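Local coordinates for D-alanyl-D-alanine carboxypeptidase DacD (Escherichia coli, PDB 5FSR), which removes the C-terminal D-alanine from peptidoglycan precursor peptides as a penicillin-binding, serine-type DD-carboxypeptidase, at residues L221-K233 against N243-L255. Residues are numbered along the deposited sequence; the frame is centred on the assembly and turned at random.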
loop_
_atom_site.group_PDB
_atom_site.type_symbol
_atom_site.label_atom_id
_atom_site.label_comp_id
_atom_site.label_asym_id
_atom_site.label_seq_id
_atom_site.Cartn_x
_atom_site.Cartn_y
_atom_site.Cartn_z
ATOM N N LEU A 221 -13.291 4.858 -4.442
ATOM C CA LEU A 221 -12.523 6.070 -4.698
ATOM C C LEU A 221 -11.918 6.173 -6.112
ATOM O O LEU A 221 -11.622 7.288 -6.567
ATOM C CB LEU A 221 -11.435 6.274 -3.627
ATOM C CG LEU A 221 -11.924 6.692 -2.230
ATOM C CD1 LEU A 221 -10.775 6.637 -1.236
ATOM C CD2 LEU A 221 -12.546 8.091 -2.212
ATOM N N LEU A 222 -11.752 5.047 -6.801
ATOM C CA LEU A 222 -11.307 5.035 -8.213
ATOM C C LEU A 222 -12.127 5.925 -9.173
ATOM O O LEU A 222 -11.564 6.418 -10.156
ATOM C CB LEU A 222 -11.307 3.587 -8.770
ATOM C CG LEU A 222 -10.248 2.593 -8.280
ATOM C CD1 LEU A 222 -10.400 1.251 -8.988
ATOM C CD2 LEU A 222 -8.832 3.136 -8.472
ATOM N N TRP A 223 -13.437 6.081 -8.903
ATOM C CA TRP A 223 -14.358 6.886 -9.720
ATOM C C TRP A 223 -14.536 8.313 -9.192
ATOM O O TRP A 223 -15.464 8.989 -9.597
ATOM C CB TRP A 223 -15.771 6.239 -9.788
ATOM C CG TRP A 223 -15.871 5.023 -10.626
ATOM C CD1 TRP A 223 -16.084 4.978 -11.975
ATOM C CD2 TRP A 223 -15.792 3.664 -10.179
ATOM N NE1 TRP A 223 -16.107 3.668 -12.401
ATOM C CE2 TRP A 223 -15.939 2.840 -11.322
ATOM C CE3 TRP A 223 -15.602 3.058 -8.924
ATOM C CZ2 TRP A 223 -15.894 1.436 -11.257
ATOM C CZ3 TRP A 223 -15.550 1.648 -8.859
ATOM C CH2 TRP A 223 -15.700 0.857 -10.028
ATOM N N ASP A 224 -13.658 8.765 -8.300
ATOM C CA ASP A 224 -13.744 10.118 -7.751
ATOM C C ASP A 224 -13.374 11.101 -8.840
ATOM O O ASP A 224 -12.342 10.960 -9.478
ATOM C CB ASP A 224 -12.810 10.272 -6.557
ATOM C CG ASP A 224 -13.025 11.572 -5.794
ATOM O OD1 ASP A 224 -13.865 12.407 -6.184
ATOM O OD2 ASP A 224 -12.318 11.784 -4.789
ATOM N N LYS A 225 -14.229 12.100 -9.035
ATOM C CA LYS A 225 -14.059 13.102 -10.094
ATOM C C LYS A 225 -13.440 14.404 -9.544
ATOM O O LYS A 225 -13.725 15.506 -10.061
ATOM C CB LYS A 225 -15.416 13.394 -10.789
ATOM N N THR A 226 -12.633 14.293 -8.494
ATOM C CA THR A 226 -11.879 15.419 -7.971
ATOM C C THR A 226 -10.398 15.121 -7.640
ATOM O O THR A 226 -9.695 16.025 -7.173
ATOM C CB THR A 226 -12.581 16.007 -6.728
ATOM O OG1 THR A 226 -12.225 17.389 -6.597
ATOM C CG2 THR A 226 -12.217 15.251 -5.433
ATOM N N MET A 227 -9.936 13.884 -7.884
ATOM C CA MET A 227 -8.534 13.454 -7.649
ATOM C C MET A 227 -8.126 12.360 -8.665
ATOM O O MET A 227 -8.961 11.896 -9.463
ATOM C CB MET A 227 -8.342 12.890 -6.229
ATOM C CG MET A 227 -9.200 13.476 -5.110
ATOM S SD MET A 227 -8.669 12.858 -3.498
ATOM C CE MET A 227 -7.200 13.835 -3.226
ATOM N N ASN A 228 -6.855 11.969 -8.617
ATOM C CA ASN A 228 -6.285 10.896 -9.428
ATOM C C ASN A 228 -5.932 9.769 -8.470
ATOM O O ASN A 228 -4.741 9.541 -8.185
ATOM C CB ASN A 228 -5.037 11.420 -10.182
ATOM C CG ASN A 228 -4.291 10.343 -10.982
ATOM O OD1 ASN A 228 -4.777 9.241 -11.174
ATOM N ND2 ASN A 228 -3.097 10.678 -11.459
ATOM N N VAL A 229 -6.967 9.111 -7.934
ATOM C CA VAL A 229 -6.807 7.979 -7.005
ATOM C C VAL A 229 -6.728 6.682 -7.816
ATOM O O VAL A 229 -7.624 6.385 -8.604
ATOM C CB VAL A 229 -7.952 7.876 -5.967
ATOM C CG1 VAL A 229 -7.804 6.629 -5.101
ATOM C CG2 VAL A 229 -8.001 9.096 -5.072
ATOM N N ASP A 230 -5.647 5.929 -7.640
ATOM C CA ASP A 230 -5.474 4.665 -8.335
ATOM C C ASP A 230 -5.342 3.570 -7.253
ATOM O O ASP A 230 -4.695 2.548 -7.470
ATOM C CB ASP A 230 -4.311 4.753 -9.356
ATOM C CG ASP A 230 -2.938 5.006 -8.710
ATOM O OD1 ASP A 230 -2.764 4.877 -7.483
ATOM O OD2 ASP A 230 -1.999 5.323 -9.463
ATOM N N GLY A 231 -6.107 3.808 -6.168
ATOM C CA GLY A 231 -5.891 3.427 -4.761
ATOM C C GLY A 231 -5.722 1.967 -4.571
ATOM O O GLY A 231 -5.380 1.284 -5.539
ATOM N N LEU A 232 -5.880 1.468 -3.336
ATOM C CA LEU A 232 -5.605 0.056 -3.092
ATOM C C LEU A 232 -6.869 -0.795 -2.794
ATOM O O LEU A 232 -7.265 -1.579 -3.622
ATOM C CB LEU A 232 -4.484 -0.152 -2.069
ATOM C CG LEU A 232 -3.052 0.110 -2.595
ATOM C CD1 LEU A 232 -2.583 1.550 -2.328
ATOM C CD2 LEU A 232 -2.035 -0.843 -2.000
ATOM N N LYS A 233 -7.476 -0.642 -1.627
ATOM C CA LYS A 233 -8.450 -1.590 -1.166
ATOM C C LYS A 233 -9.236 -1.079 0.056
ATOM O O LYS A 233 -8.703 -0.379 0.932
ATOM C CB LYS A 233 -7.763 -2.925 -0.824
ATOM C CG LYS A 233 -8.710 -4.115 -0.689
ATOM C CD LYS A 233 -7.995 -5.475 -0.860
ATOM C CE LYS A 233 -8.903 -6.512 -1.549
ATOM N NZ LYS A 233 -8.121 -7.409 -2.476
ATOM N N ASN A 243 -12.370 -0.100 7.035
ATOM C CA ASN A 243 -10.978 0.149 6.762
ATOM C C ASN A 243 -10.783 0.533 5.298
ATOM O O ASN A 243 -11.628 0.250 4.464
ATOM C CB ASN A 243 -10.126 -1.084 7.115
ATOM C CG ASN A 243 -10.438 -1.646 8.492
ATOM O OD1 ASN A 243 -10.686 -0.912 9.438
ATOM N ND2 ASN A 243 -10.431 -2.976 8.603
ATOM N N LEU A 244 -9.646 1.176 5.002
ATOM C CA LEU A 244 -9.344 1.648 3.646
ATOM C C LEU A 244 -7.842 1.896 3.429
ATOM O O LEU A 244 -7.114 2.188 4.365
ATOM C CB LEU A 244 -10.128 2.918 3.378
ATOM C CG LEU A 244 -9.987 3.540 1.982
ATOM C CD1 LEU A 244 -11.239 4.284 1.582
ATOM C CD2 LEU A 244 -8.801 4.474 1.930
ATOM N N ILE A 245 -7.399 1.698 2.177
ATOM C CA ILE A 245 -6.065 2.057 1.707
ATOM C C ILE A 245 -6.246 2.704 0.326
ATOM O O ILE A 245 -6.511 2.011 -0.651
ATOM C CB ILE A 245 -5.105 0.860 1.699
ATOM C CG1 ILE A 245 -5.087 0.243 3.102
ATOM C CG2 ILE A 245 -3.683 1.269 1.297
ATOM C CD1 ILE A 245 -3.946 -0.667 3.425
ATOM N N ALA A 246 -6.152 4.053 0.289
ATOM C CA ALA A 246 -6.125 4.818 -0.934
ATOM C C ALA A 246 -4.740 5.442 -1.198
ATOM O O ALA A 246 -3.895 5.603 -0.301
ATOM C CB ALA A 246 -7.202 5.881 -0.901
ATOM N N SER A 247 -4.493 5.771 -2.451
ATOM C CA SER A 247 -3.261 6.425 -2.842
ATOM C C SER A 247 -3.593 7.304 -4.045
ATOM O O SER A 247 -4.338 6.887 -4.927
ATOM C CB SER A 247 -2.163 5.408 -3.141
ATOM O OG SER A 247 -1.052 6.010 -3.765
ATOM N N ALA A 248 -3.093 8.527 -4.015
ATOM C CA ALA A 248 -3.463 9.563 -4.978
ATOM C C ALA A 248 -2.207 10.227 -5.506
ATOM O O ALA A 248 -1.229 10.379 -4.783
ATOM C CB ALA A 248 -4.382 10.588 -4.343
ATOM N N VAL A 249 -2.235 10.532 -6.794
ATOM C CA VAL A 249 -1.189 11.246 -7.452
ATOM C C VAL A 249 -1.679 12.685 -7.651
ATOM O O VAL A 249 -2.871 12.958 -7.720
ATOM C CB VAL A 249 -0.824 10.599 -8.815
ATOM C CG1 VAL A 249 0.151 11.484 -9.608
ATOM C CG2 VAL A 249 -0.208 9.237 -8.611
ATOM N N ASP A 250 -0.746 13.602 -7.724
ATOM C CA ASP A 250 -1.008 14.965 -8.209
ATOM C C ASP A 250 0.348 15.444 -8.716
ATOM O O ASP A 250 1.288 15.645 -7.937
ATOM C CB ASP A 250 -1.604 15.866 -7.118
ATOM C CG ASP A 250 -0.565 16.394 -6.120
ATOM O OD1 ASP A 250 0.112 15.596 -5.461
ATOM O OD2 ASP A 250 -0.441 17.631 -5.976
ATOM N N GLY A 251 0.460 15.542 -10.032
ATOM C CA GLY A 251 1.727 15.858 -10.677
ATOM C C GLY A 251 2.724 14.757 -10.415
ATOM O O GLY A 251 2.476 13.601 -10.766
ATOM N N GLN A 252 3.819 15.114 -9.741
ATOM C CA GLN A 252 5.000 14.256 -9.594
ATOM C C GLN A 252 5.138 13.708 -8.139
ATOM O O GLN A 252 6.272 13.453 -7.641
ATOM C CB GLN A 252 6.206 15.135 -9.939
ATOM C CG GLN A 252 7.564 14.478 -10.234
ATOM C CD GLN A 252 8.665 15.546 -10.366
ATOM O OE1 GLN A 252 8.383 16.755 -10.448
ATOM N NE2 GLN A 252 9.924 15.105 -10.384
ATOM N N ARG A 253 3.996 13.532 -7.465
ATOM C CA ARG A 253 3.940 13.258 -6.024
ATOM C C ARG A 253 2.725 12.369 -5.693
ATOM O O ARG A 253 1.631 12.542 -6.242
ATOM C CB ARG A 253 3.869 14.551 -5.174
ATOM C CG ARG A 253 3.318 14.265 -3.769
ATOM C CD ARG A 253 3.078 15.431 -2.892
ATOM N NE ARG A 253 2.042 16.309 -3.404
ATOM C CZ ARG A 253 1.257 17.083 -2.661
ATOM N NH1 ARG A 253 1.340 17.070 -1.337
ATOM N NH2 ARG A 253 0.349 17.844 -3.270
ATOM N N ARG A 254 2.922 11.504 -4.711
ATOM C CA ARG A 254 1.964 10.506 -4.352
ATOM C C ARG A 254 1.854 10.411 -2.851
ATOM O O ARG A 254 2.869 10.384 -2.165
ATOM C CB ARG A 254 2.365 9.131 -4.952
ATOM C CG ARG A 254 1.482 7.970 -4.491
ATOM C CD ARG A 254 2.018 6.614 -4.966
ATOM N NE ARG A 254 1.867 6.356 -6.407
ATOM C CZ ARG A 254 0.723 6.047 -7.027
ATOM N NH1 ARG A 254 -0.426 6.016 -6.380
ATOM N NH2 ARG A 254 0.728 5.793 -8.322
ATOM N N LEU A 255 0.607 10.288 -2.378
ATOM C CA LEU A 255 0.270 10.104 -0.970
ATOM C C LEU A 255 -0.440 8.793 -0.763
ATOM O O LEU A 255 -1.054 8.256 -1.662
ATOM C CB LEU A 255 -0.631 11.255 -0.497
ATOM C CG LEU A 255 -0.061 12.688 -0.701
ATOM C CD1 LEU A 255 -1.062 13.743 -0.266
ATOM C CD2 LEU A 255 1.259 12.844 0.044
HETATM O O HOH W 1 -5.144 14.534 -7.423
#
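K233 and I245 pair at the active-site end of an antiparallel beta hairpin, where 228-236 is one of the two outermost strands of the five-stranded sheet. A classic beta bulge interrupts the pairing: L232 N and K233 N both donate to I245 O, at 2.8 and 3.0 Å. I245 N returns a bond to K233 O. The K233 side chain runs away from the hairpin toward S130 and K67, consistent with a probable part in substrate binding.

L232 packs on the I245 and S247 side chains. Its CB lies 3.3 Å from I245 O and also meets I245 CG2. CG passes the same methyl, and CD1 touches both I245 CG2 and S247 CB. Helices 66-79 and 182-193 cover this face. On the other face, L221 CD1 touches L244 CD1 and A246 CB, and V229 CG2 packs on A248 CB.

D230 N donates to S247 O. With CG between backbone N and carbonyl carbon (chi1 64°), the D230 carboxylate, which also bonds Y200 OH, meets R254 end-on in a salt bridge, the planes 19° apart. V249 CG2 lies above one guanidinium face, offset toward the rim. R254 NH1 reaches D230 OD1 at 2.8 Å. NH1 also donates to S247 OG at 2.7 Å. NH2 meets the syn lone pair of D230 OD2 at 3.0 Å.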